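Local coordinates for flagellar biosynthetic protein FlhB (Shewanella putrefaciens CN-32, PDB 6Z0W) that is probably required for building the flagellar rod as part of the type III protein export apparatus, here represented by its cytoplasmic domain, at residues A10-A15 with F51-V56; A63-P68 with L96-Q101; A71-H76 with E86-A91. One frame throughout, in Å; residues are numbered along the deposited sequence.

Contact 1: residues A10-A15 with F51-V56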
loop_
_atom_site.group_PDB
_atom_site.type_symbol
_atom_site.label_atom_id
_atom_site.label_comp_id
_atom_site.label_asym_id
_atom_site.label_seq_id
_atom_site.Cartn_x
_atom_site.Cartn_y
_atom_site.Cartn_z
ATOM N N ALA A 10 13.535 0.645 7.863
ATOM C CA ALA A 10 14.694 0.574 6.976
ATOM C C ALA A 10 14.370 0.038 5.591
ATOM O O ALA A 10 15.220 0.146 4.701
ATOM C CB ALA A 10 15.781 -0.294 7.616
ATOM N N GLU A 11 13.182 -0.551 5.381
ATOM C CA GLU A 11 12.834 -1.154 4.092
ATOM C C GLU A 11 12.068 -0.221 3.169
ATOM O O GLU A 11 12.041 -0.463 1.955
ATOM C CB GLU A 11 11.974 -2.414 4.284
ATOM C CG GLU A 11 12.701 -3.645 4.797
ATOM C CD GLU A 11 13.810 -4.090 3.867
ATOM O OE1 GLU A 11 13.628 -3.969 2.633
ATOM O OE2 GLU A 11 14.869 -4.531 4.373
ATOM N N VAL A 12 11.436 0.815 3.714
ATOM C CA VAL A 12 10.600 1.763 2.976
ATOM C C VAL A 12 11.323 2.354 1.761
ATOM O O VAL A 12 10.670 2.546 0.718
ATOM C CB VAL A 12 10.077 2.881 3.906
ATOM C CG1 VAL A 12 9.302 3.900 3.132
ATOM C CG2 VAL A 12 9.141 2.317 4.964
ATOM N N PRO A 13 12.636 2.652 1.818
ATOM C CA PRO A 13 13.332 3.097 0.596
ATOM C C PRO A 13 13.225 2.132 -0.585
ATOM O O PRO A 13 13.438 2.560 -1.730
ATOM C CB PRO A 13 14.792 3.249 1.055
ATOM C CG PRO A 13 14.667 3.585 2.541
ATOM C CD PRO A 13 13.528 2.732 3.003
ATOM N N ASN A 14 12.927 0.853 -0.364
ATOM C CA ASN A 14 12.852 -0.081 -1.485
ATOM C C ASN A 14 11.438 -0.198 -2.061
ATOM O O ASN A 14 11.238 -0.941 -3.014
ATOM C CB ASN A 14 13.354 -1.464 -1.063
ATOM C CG ASN A 14 14.742 -1.419 -0.470
ATOM O OD1 ASN A 14 15.600 -0.669 -0.927
ATOM N ND2 ASN A 14 14.950 -2.175 0.597
ATOM N N ALA A 15 10.478 0.547 -1.535
ATOM C CA ALA A 15 9.097 0.438 -1.969
ATOM C C ALA A 15 8.932 0.998 -3.379
ATOM O O ALA A 15 9.605 1.949 -3.771
ATOM C CB ALA A 15 8.176 1.209 -1.006
ATOM N N PHE A 51 2.485 7.932 9.233
ATOM C CA PHE A 51 3.156 9.161 8.809
ATOM C C PHE A 51 4.679 9.025 8.767
ATOM O O PHE A 51 5.322 9.698 7.948
ATOM C CB PHE A 51 2.734 10.345 9.688
ATOM C CG PHE A 51 1.477 11.020 9.189
ATOM C CD1 PHE A 51 1.510 11.866 8.085
ATOM C CD2 PHE A 51 0.249 10.747 9.776
ATOM C CE1 PHE A 51 0.342 12.460 7.605
ATOM C CE2 PHE A 51 -0.913 11.335 9.300
ATOM C CZ PHE A 51 -0.866 12.187 8.213
ATOM N N LYS A 52 5.286 8.174 9.612
ATOM C CA LYS A 52 6.728 7.970 9.475
ATOM C C LYS A 52 7.053 7.232 8.174
ATOM O O LYS A 52 8.044 7.552 7.513
ATOM C CB LYS A 52 7.306 7.221 10.679
ATOM C CG LYS A 52 8.668 7.776 11.164
ATOM C CD LYS A 52 9.830 7.356 10.235
ATOM C CE LYS A 52 11.199 7.374 10.925
ATOM N NZ LYS A 52 12.211 6.557 10.173
ATOM N N ILE A 53 6.220 6.271 7.780
ATOM C CA ILE A 53 6.419 5.634 6.478
ATOM C C ILE A 53 6.307 6.671 5.368
ATOM O O ILE A 53 7.154 6.743 4.466
ATOM C CB ILE A 53 5.413 4.483 6.294
ATOM C CG1 ILE A 53 5.778 3.362 7.255
ATOM C CG2 ILE A 53 5.397 4.000 4.812
ATOM C CD1 ILE A 53 4.785 2.224 7.298
ATOM N N ARG A 54 5.270 7.506 5.429
ATOM C CA ARG A 54 5.084 8.516 4.392
ATOM C C ARG A 54 6.261 9.491 4.334
ATOM O O ARG A 54 6.766 9.802 3.242
ATOM C CB ARG A 54 3.762 9.240 4.627
ATOM C CG ARG A 54 2.556 8.356 4.342
ATOM C CD ARG A 54 1.258 9.016 4.783
ATOM N NE ARG A 54 1.067 10.309 4.133
ATOM C CZ ARG A 54 -0.092 10.960 4.054
ATOM N NH1 ARG A 54 -1.203 10.439 4.573
ATOM N NH2 ARG A 54 -0.142 12.135 3.441
ATOM N N GLU A 55 6.756 9.945 5.490
ATOM C CA GLU A 55 7.853 10.907 5.455
ATOM C C GLU A 55 9.114 10.290 4.840
ATOM O O GLU A 55 9.809 10.956 4.059
ATOM C CB GLU A 55 8.112 11.475 6.849
ATOM C CG GLU A 55 9.182 10.781 7.657
ATOM C CD GLU A 55 9.483 11.500 8.976
ATOM O OE1 GLU A 55 8.773 12.487 9.318
ATOM O OE2 GLU A 55 10.423 11.053 9.675
ATOM N N VAL A 56 9.394 9.004 5.122
ATOM C CA VAL A 56 10.555 8.350 4.508
ATOM C C VAL A 56 10.336 8.197 3.015
ATOM O O VAL A 56 11.225 8.484 2.211
ATOM C CB VAL A 56 10.851 6.984 5.170
ATOM C CG1 VAL A 56 11.938 6.211 4.393
ATOM C CG2 VAL A 56 11.259 7.167 6.616
#

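Contact 2: residues A63-P68 with L96-Q101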
loop_
_atom_site.group_PDB
_atom_site.type_symbol
_atom_site.label_atom_id
_atom_site.label_comp_id
_atom_site.label_asym_id
_atom_site.label_seq_id
_atom_site.Cartn_x
_atom_site.Cartn_y
_atom_site.Cartn_z
ATOM N N ALA A 63 6.449 7.400 -4.787
ATOM C CA ALA A 63 5.074 7.850 -4.987
ATOM C C ALA A 63 4.166 7.425 -3.826
ATOM O O ALA A 63 4.191 6.280 -3.369
ATOM C CB ALA A 63 4.522 7.308 -6.303
ATOM N N ILE A 64 3.391 8.367 -3.330
ATOM C CA ILE A 64 2.397 8.123 -2.301
ATOM C C ILE A 64 1.044 8.395 -2.940
ATOM O O ILE A 64 0.813 9.494 -3.458
ATOM C CB ILE A 64 2.604 9.042 -1.091
ATOM C CG1 ILE A 64 4.018 8.872 -0.511
ATOM C CG2 ILE A 64 1.487 8.796 -0.080
ATOM C CD1 ILE A 64 4.388 9.942 0.501
ATOM N N VAL A 65 0.149 7.414 -2.944
ATOM C CA VAL A 65 -1.139 7.627 -3.594
ATOM C C VAL A 65 -2.245 7.283 -2.614
ATOM O O VAL A 65 -2.122 6.337 -1.828
ATOM C CB VAL A 65 -1.277 6.843 -4.918
ATOM C CG1 VAL A 65 0.019 6.953 -5.726
ATOM C CG2 VAL A 65 -1.599 5.396 -4.675
ATOM N N SER A 66 -3.309 8.087 -2.631
ATOM C CA SER A 66 -4.442 7.890 -1.741
ATOM C C SER A 66 -5.517 7.098 -2.475
ATOM O O SER A 66 -6.130 7.600 -3.427
ATOM C CB SER A 66 -5.013 9.210 -1.240
ATOM O OG SER A 66 -6.148 8.920 -0.439
ATOM N N ALA A 67 -5.761 5.878 -1.995
ATOM C CA ALA A 67 -6.920 5.081 -2.398
ATOM C C ALA A 67 -7.405 4.370 -1.141
ATOM O O ALA A 67 -7.003 3.238 -0.869
ATOM C CB ALA A 67 -6.560 4.091 -3.514
ATOM N N PRO A 68 -8.255 5.023 -0.340
ATOM C CA PRO A 68 -8.502 4.588 1.072
ATOM C C PRO A 68 -8.935 3.132 1.205
ATOM O O PRO A 68 -8.421 2.426 2.084
ATOM C CB PRO A 68 -9.615 5.551 1.554
ATOM C CG PRO A 68 -9.405 6.795 0.720
ATOM C CD PRO A 68 -8.862 6.342 -0.630
ATOM N N LEU A 96 0.403 0.421 -9.688
ATOM C CA LEU A 96 1.818 0.337 -10.051
ATOM C C LEU A 96 2.052 0.847 -11.461
ATOM O O LEU A 96 3.037 1.552 -11.701
ATOM C CB LEU A 96 2.339 -1.095 -9.900
ATOM C CG LEU A 96 2.507 -1.532 -8.434
ATOM C CD1 LEU A 96 2.613 -3.061 -8.332
ATOM C CD2 LEU A 96 3.731 -0.829 -7.801
ATOM N N ALA A 97 1.147 0.525 -12.403
ATOM C CA ALA A 97 1.284 1.044 -13.763
ATOM C C ALA A 97 1.322 2.566 -13.763
ATOM O O ALA A 97 2.190 3.176 -14.398
ATOM C CB ALA A 97 0.140 0.545 -14.659
ATOM N N TYR A 98 0.386 3.197 -13.044
ATOM C CA TYR A 98 0.382 4.654 -12.950
ATOM C C TYR A 98 1.697 5.172 -12.383
ATOM O O TYR A 98 2.281 6.133 -12.902
ATOM C CB TYR A 98 -0.784 5.128 -12.078
ATOM C CG TYR A 98 -0.533 6.510 -11.521
ATOM C CD1 TYR A 98 -0.786 7.645 -12.291
ATOM C CD2 TYR A 98 0.003 6.685 -10.242
ATOM C CE1 TYR A 98 -0.540 8.924 -11.792
ATOM C CE2 TYR A 98 0.252 7.958 -9.733
ATOM C CZ TYR A 98 -0.025 9.069 -10.509
ATOM O OH TYR A 98 0.229 10.325 -9.997
ATOM N N VAL A 99 2.179 4.545 -11.307
ATOM C CA VAL A 99 3.439 4.985 -10.713
ATOM C C VAL A 99 4.577 4.859 -11.719
ATOM O O VAL A 99 5.361 5.801 -11.914
ATOM C CB VAL A 99 3.733 4.204 -9.416
ATOM C CG1 VAL A 99 5.192 4.417 -8.982
ATOM C CG2 VAL A 99 2.773 4.644 -8.326
ATOM N N PHE A 100 4.673 3.712 -12.395
ATOM C CA PHE A 100 5.772 3.506 -13.350
ATOM C C PHE A 100 5.688 4.446 -14.552
ATOM O O PHE A 100 6.712 4.719 -15.191
ATOM C CB PHE A 100 5.799 2.058 -13.842
ATOM C CG PHE A 100 6.057 1.044 -12.748
ATOM C CD1 PHE A 100 6.569 1.440 -11.511
ATOM C CD2 PHE A 100 5.747 -0.296 -12.945
ATOM C CE1 PHE A 100 6.783 0.494 -10.498
ATOM C CE2 PHE A 100 5.958 -1.244 -11.953
ATOM C CZ PHE A 100 6.484 -0.859 -10.720
ATOM N N GLN A 101 4.494 4.929 -14.891
ATOM C CA GLN A 101 4.312 5.800 -16.040
ATOM C C GLN A 101 4.430 7.292 -15.696
ATOM O O GLN A 101 4.240 8.130 -16.581
ATOM C CB GLN A 101 2.966 5.496 -16.700
ATOM C CG GLN A 101 2.958 4.179 -17.465
ATOM C CD GLN A 101 1.555 3.736 -17.854
ATOM O OE1 GLN A 101 0.567 4.174 -17.256
ATOM N NE2 GLN A 101 1.460 2.872 -18.856
#

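Contact 3: residues A71-H76 with E86-A91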
loop_
_atom_site.group_PDB
_atom_site.type_symbol
_atom_site.label_atom_id
_atom_site.label_comp_id
_atom_site.label_asym_id
_atom_site.label_seq_id
_atom_site.Cartn_x
_atom_site.Cartn_y
_atom_site.Cartn_z
ATOM N N ALA A 71 -5.773 0.869 0.458
ATOM C CA ALA A 71 -4.851 0.961 1.592
ATOM C C ALA A 71 -5.329 0.111 2.761
ATOM O O ALA A 71 -4.554 -0.668 3.326
ATOM C CB ALA A 71 -4.683 2.423 2.033
ATOM N N ARG A 72 -6.611 0.245 3.135
ATOM C CA ARG A 72 -7.144 -0.505 4.281
ATOM C C ARG A 72 -7.217 -2.006 3.985
ATOM O O ARG A 72 -6.845 -2.838 4.832
ATOM C CB ARG A 72 -8.537 0.018 4.670
ATOM C CG ARG A 72 -8.554 1.424 5.252
ATOM C CD ARG A 72 -9.860 1.741 6.005
ATOM N NE ARG A 72 -11.044 1.378 5.225
ATOM C CZ ARG A 72 -11.661 2.193 4.374
ATOM N NH1 ARG A 72 -11.220 3.435 4.220
ATOM N NH2 ARG A 72 -12.733 1.775 3.703
ATOM N N ALA A 73 -7.696 -2.369 2.795
ATOM C CA ALA A 73 -7.792 -3.784 2.445
ATOM C C ALA A 73 -6.416 -4.450 2.419
ATOM O O ALA A 73 -6.254 -5.579 2.899
ATOM C CB ALA A 73 -8.492 -3.939 1.108
ATOM N N ILE A 74 -5.405 -3.763 1.884
ATOM C CA ILE A 74 -4.052 -4.316 1.915
ATOM C C ILE A 74 -3.598 -4.514 3.355
ATOM O O ILE A 74 -3.136 -5.594 3.737
ATOM C CB ILE A 74 -3.068 -3.408 1.159
ATOM C CG1 ILE A 74 -3.340 -3.386 -0.334
ATOM C CG2 ILE A 74 -1.645 -3.890 1.378
ATOM C CD1 ILE A 74 -2.620 -2.255 -1.015
ATOM N N TYR A 75 -3.703 -3.458 4.169
ATOM C CA TYR A 75 -3.230 -3.523 5.549
ATOM C C TYR A 75 -3.846 -4.709 6.291
ATOM O O TYR A 75 -3.134 -5.465 6.971
ATOM C CB TYR A 75 -3.547 -2.211 6.272
ATOM C CG TYR A 75 -2.940 -2.127 7.662
ATOM C CD1 TYR A 75 -1.729 -1.483 7.864
ATOM C CD2 TYR A 75 -3.567 -2.720 8.764
ATOM C CE1 TYR A 75 -1.156 -1.414 9.119
ATOM C CE2 TYR A 75 -3.001 -2.651 10.044
ATOM C CZ TYR A 75 -1.796 -1.997 10.212
ATOM O OH TYR A 75 -1.197 -1.906 11.453
ATOM N N HIS A 76 -5.161 -4.906 6.130
ATOM C CA HIS A 76 -5.898 -5.910 6.897
ATOM C C HIS A 76 -5.621 -7.331 6.456
ATOM O O HIS A 76 -5.875 -8.251 7.243
ATOM C CB HIS A 76 -7.400 -5.666 6.798
ATOM C CG HIS A 76 -7.840 -4.399 7.449
ATOM N ND1 HIS A 76 -8.864 -3.624 6.948
ATOM C CD2 HIS A 76 -7.392 -3.767 8.556
ATOM C CE1 HIS A 76 -9.029 -2.569 7.721
ATOM N NE2 HIS A 76 -8.148 -2.631 8.702
ATOM N N GLU A 86 -4.807 -12.394 -3.918
ATOM C CA GLU A 86 -5.093 -12.376 -5.344
ATOM C C GLU A 86 -6.242 -11.419 -5.681
ATOM O O GLU A 86 -6.214 -10.766 -6.731
ATOM C CB GLU A 86 -5.375 -13.809 -5.789
ATOM C CG GLU A 86 -6.304 -13.984 -6.955
ATOM C CD GLU A 86 -6.835 -15.410 -7.035
ATOM O OE1 GLU A 86 -7.922 -15.677 -6.476
ATOM O OE2 GLU A 86 -6.160 -16.265 -7.648
ATOM N N GLY A 87 -7.220 -11.265 -4.786
ATOM C CA GLY A 87 -8.331 -10.382 -5.086
ATOM C C GLY A 87 -7.939 -8.918 -5.236
ATOM O O GLY A 87 -8.741 -8.126 -5.751
ATOM N N LEU A 88 -6.729 -8.536 -4.784
ATOM C CA LEU A 88 -6.255 -7.162 -4.884
ATOM C C LEU A 88 -5.194 -6.977 -5.957
ATOM O O LEU A 88 -4.663 -5.869 -6.101
ATOM C CB LEU A 88 -5.699 -6.683 -3.529
ATOM C CG LEU A 88 -6.732 -6.677 -2.379
ATOM C CD1 LEU A 88 -6.110 -6.123 -1.079
ATOM C CD2 LEU A 88 -7.970 -5.872 -2.804
ATOM N N PHE A 89 -4.859 -8.024 -6.704
ATOM C CA PHE A 89 -3.744 -7.908 -7.640
ATOM C C PHE A 89 -4.006 -6.833 -8.688
ATOM O O PHE A 89 -3.184 -5.937 -8.894
ATOM C CB PHE A 89 -3.459 -9.243 -8.332
ATOM C CG PHE A 89 -2.350 -9.134 -9.338
ATOM C CD1 PHE A 89 -1.022 -9.296 -8.944
ATOM C CD2 PHE A 89 -2.614 -8.809 -10.664
ATOM C CE1 PHE A 89 0.022 -9.174 -9.874
ATOM C CE2 PHE A 89 -1.562 -8.664 -11.595
ATOM C CZ PHE A 89 -0.252 -8.845 -11.197
ATOM N N THR A 90 -5.128 -6.946 -9.408
ATOM C CA THR A 90 -5.381 -6.018 -10.505
ATOM C C THR A 90 -5.403 -4.577 -10.013
ATOM O O THR A 90 -4.871 -3.685 -10.682
ATOM C CB THR A 90 -6.697 -6.358 -11.209
ATOM O OG1 THR A 90 -7.710 -6.531 -10.220
ATOM C CG2 THR A 90 -6.564 -7.648 -11.966
ATOM N N ALA A 91 -6.007 -4.324 -8.837
ATOM C CA ALA A 91 -6.060 -2.950 -8.358
ATOM C C ALA A 91 -4.663 -2.428 -8.033
ATOM O O ALA A 91 -4.325 -1.292 -8.387
ATOM C CB ALA A 91 -7.000 -2.837 -7.147
#

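Contact 1: residues A10-A15 with F51-V56
Val-12 grips helix 47-59 with both of its methyl groups. Its CG1 reaches two residues, lying 3.7 Å from CG1 of Val-56 and 3.8 Å from the backbone O of Ile-53. CG2 meets the Ile-53 side chain, at its CG2, 4.1 Å away, with the two side chains crossing at about a right angle. The first torsion of Val-12, with CG1 turned opposite the backbone N (chi1 176°), puts CG1 between Val-56 and the Ile-53 carbonyl and leaves CG2 to the isoleucine methyl. The ring of Pro-13 adds a second, smaller touch, its CD lying 4.1 Å from the same Val-56 CG1.

In this alpha/beta domain the connection from helix 6-9 into strand 17-20 is thereby held against helix 47-59, which packs on the sheet. Val-12 and Ile-53 both rest on Ala-43 of strand 40-46, and Ile-53 reaches Met-9 and Ile-18 as well, so the small apolar cluster joins helix, sheet and connecting segment. Pro-13 also packs on Tyr-60.

A short 3-10 turn at residues 12-14 presents the valine. Asn-14 N bonds to Glu-11 O at 2.8 Å, and Ala-15 N to Val-12 O. A side-chain bond spans the same turn, Asn-14 ND2 to Glu-11 OE1, 3.0 Å long and bent to 143°. The acceptor is met from well above the carboxylate plane, 44° out of it, whereas it lies close to the plane of the Asn-14 amide. Glu-11 OE2 forms a salt bridge with Arg-7, and Asn-14 O accepts a hydrogen bond from Lys-30 NZ.

Contact 2: residues A63-P68 with L96-Q101
Ala-63 and Val-99 bring their CA atoms to 6.6 Å where segment 63-68 passes the last turn of helix 89-100. The alanine methyl faces the fork of the valine: Ala-63 CB lies 3.8 Å from Val-99 CG2 and 4.0 Å from Val-99 CG1, so both branches press on one carbon. Val-65, two residues on and facing the same way, continues the contact through CG1, which is 4.1 Å from CE2 of Tyr-98. Here the two side chains slide past each other in opposite directions, and the methyl approaches the tyrosine ring obliquely. The ring is carried toward the strand with its CG opposite the backbone N (chi1 158°).

Ala-63 and Val-65 point to helix 89-100, whereas Ile-64 points away from it and packs on Ile-18, Val-20 and Pro-113. On that other face of the mixed sheet of this alpha/beta domain lies helix 47-59, with Ile-53 on Ile-18 and Arg-54 on Val-20. Val-65 and Val-99 both touch Val-17 of strand 17-20, which runs parallel to strand 64-66 and bonds to its backbone. At the far end of the strand, Ser-66 OG hydrogen-bonds OD1 of Asn-21, and Ala-67 takes the N-cap position of helix 68-77.

Contact 3: residues A71-H76 with E86-A91
Leu-88 sends its CG away from its own carbonyl carbon (chi1 -61°) and extends onward to CD1 (chi2 -177°), which drives that methyl at Ala-73 and Ile-74. Ile-74 answers with CG1 turned beside its backbone N (chi1 -68°), the position from which CG1 can flank the incoming leucine. The two side chains meet at a slant, with CD1 of Leu-88 lying 4.0 Å from Ile-74 CG1.

The same methyl stands 3.9 Å from the CB of Ala-73. It is equally near the backbone beneath, 3.9 Å from Ala-73 C and also 3.9 Å from Ile-74 N, so it sits over the peptide that joins the two residues. Beside the CB of Ala-73 it thus comes close to the main chain of helix 68-77. CD1 makes the close contacts, with CD2 more distant; the contact is van der Waals packing of a methyl on side chains and on a peptide group, and all three residues are buried.

Leu-88 sits in the turn in which Phe-89 N bonds to Glu-86 O at 3.1 Å. Leu-70 and Thr-77, on the same helix as Ala-73, extend the surface that receives the leucine, and Ile-122 and Leu-126 from the C-terminal tail close over it. Ile-122 also touches Ala-73 and lies in a proline-rich stretch, probably the element that contributes to flagellar biogenesis. On the sheet side, Ile-74 packs on Val-27 of strand 25-30 and Val-41 of strand 40-46, so that helix 68-77 lies between these strands and segment 86-91.

Overall arrangement
Contact 1 is in series with the other two along the chain, whereas contact 3 is nested inside the loop closed by contact 2. The centres of contacts 1 and 2 lie 15 Å apart; they touch where Ile-64 CD1 meets Arg-54 O at 3.6 Å, on the face of strand 64-66 turned from contact 2. The centre of contact 3 is 13 Å from that of contact 2. Helix 89-100 serves both: contact 2 links it to strand 64-66, and contact 3 links segment 86-91, which runs into it, to helix 68-77. Contacts 1 and 3 fall on opposite sides of the chain's centre, about 19 Å between centres and about 7 Å between nearest atoms.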